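Local coordinates for PhnB protein (Bacillus cereus, PDB 3OMS), which is of unproven function but belongs to the glyoxalase superfamily and has been named a putative 3-demethylubiquinone-9 3-methyltransferase, at residues A[13-18]-A[128-133]; A[23-28]-A[55-60]. One frame throughout, in Å; residues are numbered along the deposited sequence.

Interaction 1 of 2, residues A[13-18]-A[128-133]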
loop_
_atom_site.group_PDB
_atom_site.type_symbol
_atom_site.label_atom_id
_atom_site.label_comp_id
_atom_site.label_asym_id
_atom_site.label_seq_id
_atom_site.Cartn_x
_atom_site.Cartn_y
_atom_site.Cartn_z
ATOM N N THR A 13 -4.871 -3.538 -0.819
ATOM C CA THR A 13 -4.185 -2.527 -0.023
ATOM C C THR A 13 -5.128 -1.979 1.073
ATOM O O THR A 13 -6.294 -1.682 0.799
ATOM C CB THR A 13 -3.581 -1.433 -0.991
ATOM O OG1 THR A 13 -2.648 -2.118 -1.839
ATOM C CG2 THR A 13 -2.891 -0.338 -0.167
ATOM N N PHE A 14 -4.620 -1.892 2.321
ATOM C CA PHE A 14 -5.407 -1.796 3.544
ATOM C C PHE A 14 -4.827 -0.625 4.357
ATOM O O PHE A 14 -3.620 -0.608 4.736
ATOM C CB PHE A 14 -5.280 -3.083 4.333
ATOM C CG PHE A 14 -6.173 -3.213 5.558
ATOM C CD1 PHE A 14 -7.175 -4.182 5.593
ATOM C CD2 PHE A 14 -5.926 -2.469 6.724
ATOM C CE1 PHE A 14 -7.958 -4.362 6.709
ATOM C CE2 PHE A 14 -6.705 -2.661 7.846
ATOM C CZ PHE A 14 -7.728 -3.642 7.817
ATOM N N LEU A 15 -5.676 0.375 4.592
ATOM C CA LEU A 15 -5.265 1.587 5.272
ATOM C C LEU A 15 -5.851 1.657 6.691
ATOM O O LEU A 15 -7.066 1.538 6.894
ATOM C CB LEU A 15 -5.664 2.811 4.427
ATOM C CG LEU A 15 -4.897 3.121 3.130
ATOM C CD1 LEU A 15 -5.041 2.070 1.998
ATOM C CD2 LEU A 15 -5.346 4.509 2.619
HETATM N N MSE A 16 -4.968 1.856 7.688
HETATM C CA MSE A 16 -5.372 1.995 9.039
HETATM C C MSE A 16 -5.221 3.451 9.518
HETATM O O MSE A 16 -4.092 3.960 9.660
HETATM C CB MSE A 16 -4.543 1.057 9.916
HETATM C CG MSE A 16 -4.927 1.075 11.382
HETATM SE SE MSE A 16 -4.057 -0.356 12.389
HETATM C CE MSE A 16 -2.276 0.278 12.164
ATOM N N PHE A 17 -6.383 4.055 9.778
ATOM C CA PHE A 17 -6.550 5.408 10.269
ATOM C C PHE A 17 -6.818 5.359 11.768
ATOM O O PHE A 17 -6.963 4.269 12.354
ATOM C CB PHE A 17 -7.726 6.105 9.515
ATOM C CG PHE A 17 -7.497 6.303 8.065
ATOM C CD1 PHE A 17 -6.886 7.446 7.596
ATOM C CD2 PHE A 17 -7.946 5.367 7.127
ATOM C CE1 PHE A 17 -6.693 7.637 6.202
ATOM C CE2 PHE A 17 -7.749 5.530 5.786
ATOM C CZ PHE A 17 -7.108 6.699 5.303
ATOM N N GLU A 18 -6.837 6.530 12.429
ATOM C CA GLU A 18 -7.238 6.609 13.845
ATOM C C GLU A 18 -8.403 7.591 14.066
ATOM O O GLU A 18 -8.373 8.421 14.985
ATOM C CB GLU A 18 -6.026 6.969 14.755
ATOM C CG GLU A 18 -4.958 5.856 14.729
ATOM C CD GLU A 18 -3.759 6.090 15.620
ATOM O OE1 GLU A 18 -3.648 7.169 16.256
ATOM O OE2 GLU A 18 -2.945 5.140 15.689
ATOM N N TYR A 128 -4.102 13.316 5.358
ATOM C CA TYR A 128 -4.156 12.198 6.299
ATOM C C TYR A 128 -2.806 11.555 6.507
ATOM O O TYR A 128 -2.684 10.637 7.315
ATOM C CB TYR A 128 -5.208 11.159 5.811
ATOM C CG TYR A 128 -6.563 11.770 5.543
ATOM C CD1 TYR A 128 -7.379 12.173 6.593
ATOM C CD2 TYR A 128 -7.005 12.013 4.241
ATOM C CE1 TYR A 128 -8.596 12.780 6.365
ATOM C CE2 TYR A 128 -8.187 12.597 4.019
ATOM C CZ TYR A 128 -8.992 12.986 5.076
ATOM O OH TYR A 128 -10.197 13.605 4.831
ATOM N N GLY A 129 -1.802 11.965 5.729
ATOM C CA GLY A 129 -0.491 11.397 5.780
ATOM C C GLY A 129 -0.215 10.296 4.759
ATOM O O GLY A 129 0.926 9.801 4.679
ATOM N N VAL A 130 -1.215 9.951 3.958
ATOM C CA VAL A 130 -1.091 8.911 2.936
ATOM C C VAL A 130 -0.294 9.436 1.739
ATOM O O VAL A 130 -0.542 10.572 1.280
ATOM C CB VAL A 130 -2.457 8.405 2.438
ATOM C CG1 VAL A 130 -2.269 7.402 1.217
ATOM C CG2 VAL A 130 -3.184 7.732 3.588
ATOM N N SER A 131 0.711 8.672 1.301
ATOM C CA SER A 131 1.638 9.144 0.246
ATOM C C SER A 131 1.144 8.720 -1.145
ATOM O O SER A 131 0.866 7.502 -1.424
ATOM C CB SER A 131 3.009 8.584 0.480
ATOM O OG SER A 131 4.028 9.307 -0.189
ATOM N N TRP A 132 1.075 9.722 -2.021
ATOM C CA TRP A 132 0.602 9.562 -3.388
ATOM C C TRP A 132 1.630 10.083 -4.403
ATOM O O TRP A 132 2.214 11.191 -4.248
ATOM C CB TRP A 132 -0.659 10.371 -3.582
ATOM C CG TRP A 132 -1.856 9.985 -2.793
ATOM C CD1 TRP A 132 -2.155 10.394 -1.538
ATOM C CD2 TRP A 132 -2.955 9.167 -3.225
ATOM N NE1 TRP A 132 -3.370 9.899 -1.155
ATOM C CE2 TRP A 132 -3.878 9.119 -2.160
ATOM C CE3 TRP A 132 -3.250 8.483 -4.403
ATOM C CZ2 TRP A 132 -5.092 8.422 -2.237
ATOM C CZ3 TRP A 132 -4.434 7.748 -4.466
ATOM C CH2 TRP A 132 -5.355 7.747 -3.394
ATOM N N GLN A 133 1.829 9.287 -5.461
ATOM C CA GLN A 133 2.648 9.697 -6.596
ATOM C C GLN A 133 1.710 9.748 -7.777
ATOM O O GLN A 133 0.817 8.900 -7.953
ATOM C CB GLN A 133 3.768 8.709 -6.939
ATOM C CG GLN A 133 4.828 8.538 -5.851
ATOM C CD GLN A 133 5.892 7.563 -6.279
ATOM O OE1 GLN A 133 6.582 7.777 -7.282
ATOM N NE2 GLN A 133 6.021 6.459 -5.537
#

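Interaction 2 of 2, residues A[23-28]-A[55-60]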
loop_
_atom_site.group_PDB
_atom_site.type_symbol
_atom_site.label_atom_id
_atom_site.label_comp_id
_atom_site.label_asym_id
_atom_site.label_seq_id
_atom_site.Cartn_x
_atom_site.Cartn_y
_atom_site.Cartn_z
ATOM N N GLU A 23 -14.105 9.870 6.531
ATOM C CA GLU A 23 -13.842 11.110 5.822
ATOM C C GLU A 23 -12.857 10.881 4.663
ATOM O O GLU A 23 -13.025 11.410 3.564
ATOM C CB GLU A 23 -13.285 12.153 6.797
ATOM C CG GLU A 23 -13.063 13.552 6.224
ATOM C CD GLU A 23 -12.233 14.390 7.222
ATOM O OE1 GLU A 23 -12.736 14.646 8.322
ATOM O OE2 GLU A 23 -11.082 14.706 6.936
ATOM N N ALA A 24 -11.824 10.091 4.927
ATOM C CA ALA A 24 -10.772 9.845 3.949
ATOM C C ALA A 24 -11.305 9.114 2.758
ATOM O O ALA A 24 -11.074 9.511 1.594
ATOM C CB ALA A 24 -9.608 9.037 4.602
HETATM N N MSE A 25 -12.105 8.071 3.031
HETATM C CA MSE A 25 -12.742 7.317 1.973
HETATM C C MSE A 25 -13.678 8.146 1.116
HETATM O O MSE A 25 -13.677 8.055 -0.114
HETATM C CB MSE A 25 -13.540 6.164 2.609
HETATM C CG MSE A 25 -14.038 5.157 1.728
HETATM SE SE MSE A 25 -14.436 3.554 2.892
HETATM C CE MSE A 25 -15.703 4.445 4.121
ATOM N N ASN A 26 -14.507 8.954 1.765
ATOM C CA ASN A 26 -15.376 9.858 1.017
ATOM C C ASN A 26 -14.563 10.800 0.119
ATOM O O ASN A 26 -14.939 11.068 -1.033
ATOM C CB ASN A 26 -16.345 10.597 1.971
ATOM C CG ASN A 26 -17.553 9.709 2.358
ATOM O OD1 ASN A 26 -18.410 9.461 1.550
ATOM N ND2 ASN A 26 -17.580 9.228 3.554
ATOM N N PHE A 27 -13.427 11.264 0.627
ATOM C CA PHE A 27 -12.528 12.136 -0.148
ATOM C C PHE A 27 -11.942 11.396 -1.317
ATOM O O PHE A 27 -12.060 11.858 -2.460
ATOM C CB PHE A 27 -11.425 12.673 0.767
ATOM C CG PHE A 27 -10.391 13.518 0.063
ATOM C CD1 PHE A 27 -10.762 14.618 -0.695
ATOM C CD2 PHE A 27 -9.041 13.245 0.233
ATOM C CE1 PHE A 27 -9.791 15.438 -1.302
ATOM C CE2 PHE A 27 -8.074 14.045 -0.349
ATOM C CZ PHE A 27 -8.437 15.129 -1.116
ATOM N N TYR A 28 -11.387 10.204 -1.074
ATOM C CA TYR A 28 -10.683 9.467 -2.147
ATOM C C TYR A 28 -11.625 9.041 -3.266
ATOM O O TYR A 28 -11.307 9.151 -4.446
ATOM C CB TYR A 28 -9.979 8.229 -1.598
ATOM C CG TYR A 28 -8.885 8.535 -0.594
ATOM C CD1 TYR A 28 -8.175 9.765 -0.603
ATOM C CD2 TYR A 28 -8.526 7.592 0.343
ATOM C CE1 TYR A 28 -7.184 9.992 0.321
ATOM C CE2 TYR A 28 -7.588 7.818 1.267
ATOM C CZ TYR A 28 -6.894 9.017 1.265
ATOM O OH TYR A 28 -5.911 9.144 2.202
ATOM N N ILE A 55 -15.288 0.291 11.941
ATOM C CA ILE A 55 -14.830 -1.047 12.240
ATOM C C ILE A 55 -14.069 -1.618 11.038
ATOM O O ILE A 55 -12.914 -2.051 11.142
ATOM C CB ILE A 55 -15.997 -2.012 12.553
ATOM C CG1 ILE A 55 -16.882 -1.513 13.708
ATOM C CG2 ILE A 55 -15.464 -3.399 12.909
ATOM C CD1 ILE A 55 -18.131 -2.449 13.957
ATOM N N HIS A 56 -14.749 -1.634 9.892
ATOM C CA HIS A 56 -14.148 -2.044 8.633
ATOM C C HIS A 56 -14.949 -1.395 7.517
ATOM O O HIS A 56 -16.162 -1.225 7.663
ATOM C CB HIS A 56 -14.104 -3.578 8.499
ATOM C CG HIS A 56 -15.446 -4.251 8.544
ATOM N ND1 HIS A 56 -16.282 -4.321 7.449
ATOM C CD2 HIS A 56 -16.079 -4.914 9.542
ATOM C CE1 HIS A 56 -17.381 -4.980 7.776
ATOM N NE2 HIS A 56 -17.282 -5.353 9.041
ATOM N N ALA A 57 -14.266 -1.035 6.438
ATOM C CA ALA A 57 -14.913 -0.524 5.224
ATOM C C ALA A 57 -14.135 -0.964 3.993
ATOM O O ALA A 57 -12.885 -1.072 4.031
ATOM C CB ALA A 57 -15.033 1.017 5.272
ATOM N N THR A 58 -14.875 -1.221 2.907
ATOM C CA THR A 58 -14.317 -1.561 1.594
ATOM C C THR A 58 -14.798 -0.525 0.624
ATOM O O THR A 58 -15.955 -0.130 0.649
ATOM C CB THR A 58 -14.752 -2.939 1.119
ATOM O OG1 THR A 58 -14.240 -3.917 2.025
ATOM C CG2 THR A 58 -14.314 -3.246 -0.361
ATOM N N PHE A 59 -13.889 -0.044 -0.224
ATOM C CA PHE A 59 -14.244 0.918 -1.265
ATOM C C PHE A 59 -13.444 0.642 -2.489
ATOM O O PHE A 59 -12.400 -0.029 -2.417
ATOM C CB PHE A 59 -14.008 2.353 -0.804
ATOM C CG PHE A 59 -12.595 2.675 -0.432
ATOM C CD1 PHE A 59 -11.811 3.536 -1.237
ATOM C CD2 PHE A 59 -12.057 2.235 0.793
ATOM C CE1 PHE A 59 -10.514 3.893 -0.854
ATOM C CE2 PHE A 59 -10.732 2.573 1.147
ATOM C CZ PHE A 59 -9.969 3.406 0.321
ATOM N N THR A 60 -13.885 1.174 -3.629
ATOM C CA THR A 60 -13.125 1.012 -4.849
ATOM C C THR A 60 -12.523 2.376 -5.273
ATOM O O THR A 60 -13.087 3.434 -5.004
ATOM C CB THR A 60 -13.965 0.468 -5.982
ATOM O OG1 THR A 60 -15.093 1.353 -6.192
ATOM C CG2 THR A 60 -14.411 -0.959 -5.699
#

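Interaction 1 of 2, residues A[13-18]-A[128-133]
L15 and F17 face V130 and Y128 across the seam between the two beta-alpha-beta-beta-beta modules of this glyoxalase-type (vicinal oxygen chelate) fold. Strand 13-17 belongs to the first four-stranded sheet, while residues 128-130 form the turn that leads into strand 131-136 of the second sheet. No hydrogen bond joins the segments, and the contact is made by side chains: the CA atoms of F17 and Y128 are 8.2 Å apart. Being two places apart on a strand, L15 and F17 project from the same side, both toward the turn.

The F17 ring meets Y128 with its edge. CE1 of F17 lies 3.8 Å from CB of Y128, which sits close to the plane of the phenyl ring. With CG of F17 anti to its carbonyl carbon (chi1 -65°), the ring reaches forward to the root of the tyrosine side chain. The two side chains run at a slant to each other, and CE1 of F17 approaches the near end of the tyrosine ring obliquely, 4.2 Å from CG of Y128, so the rings do not stack. Y128 extends past F17 toward helix 21-29, where its OH is hydrogen-bonded to E23.

L15 and V130 cross nearly at right angles, methyl against methyl. L15 was modelled in two conformers, so the detail of this touch is less certain. In the second subunit a strand pairs antiparallel with T13, F14 and L15, carrying the sheet across the dimer interface. D126 OD1 accepts hydrogen bonds from the backbone N of both Y128 and V130, fastening the turn that presents these two side chains. CG2 of V130, anti to its carbonyl carbon, lies 4.0 Å from CD2 of L15 and 4.4 Å from CE1 of F17.

Interaction 2 of 2, residues A[23-28]-A[55-60]
M25, a selenomethionine, lies over the ring of F59 and against the methyl of A57, pinning helix 21-29 to strand 54-61 in the first module of the glyoxalase-type fold. The main interaction is CH-pi: CG of M25 sits over one face of F59, 3.9 Å from the ring centroid and 25° off the normal, displaced toward the rim. The selenium adds a Met-aromatic contact. It approaches the same ring obliquely, with SE of M25 3.4 Å from CD2 of F59.

The remaining contacts are apolar. SE of M25 is also 3.5 Å from CB of A57, so the selenium is shared between two residues on the same side of the strand. A bend at the last torsion of M25 (chi3 58°) turns the terminal methyl along the alanine, CE of M25 being 3.7 Å from CB of A57. One helical turn onward, Y28 presents its ring edge to F59, CD2 of Y28 lying 4.4 Å from CE1 of F59. The hydroxyl of Y28 points on to D126, to which it is hydrogen-bonded. No hydrogen bond crosses between the segments.

The helix segment runs almost along the strand segment, their axes 11° apart in direction and 9.5 Å apart at closest approach. M25 also touches I37 and C68 of the strands flanking 54-61, while A24 and Y28 pack on F17 of strand 11-17; the helix thus lies along one face of the four-stranded sheet, nearly parallel to strand 54-61.

From the N terminus, strand 11-17 enters interaction 1 and leads straight into helix 21-29, which carries the first half of interaction 2. The chain then forms strand 37-42 and returns along 54-61, where interaction 2 closes a loop within the first module. Interaction 1 closes much later, after the chain has built most of the second module, so interaction 2 is nested inside its loop and the two do not cross. The first joins module to module; the second joins helix to sheet. Their centres are 11 Å apart, and helix 21-29 bridges them, with Y28 against V130 and W132.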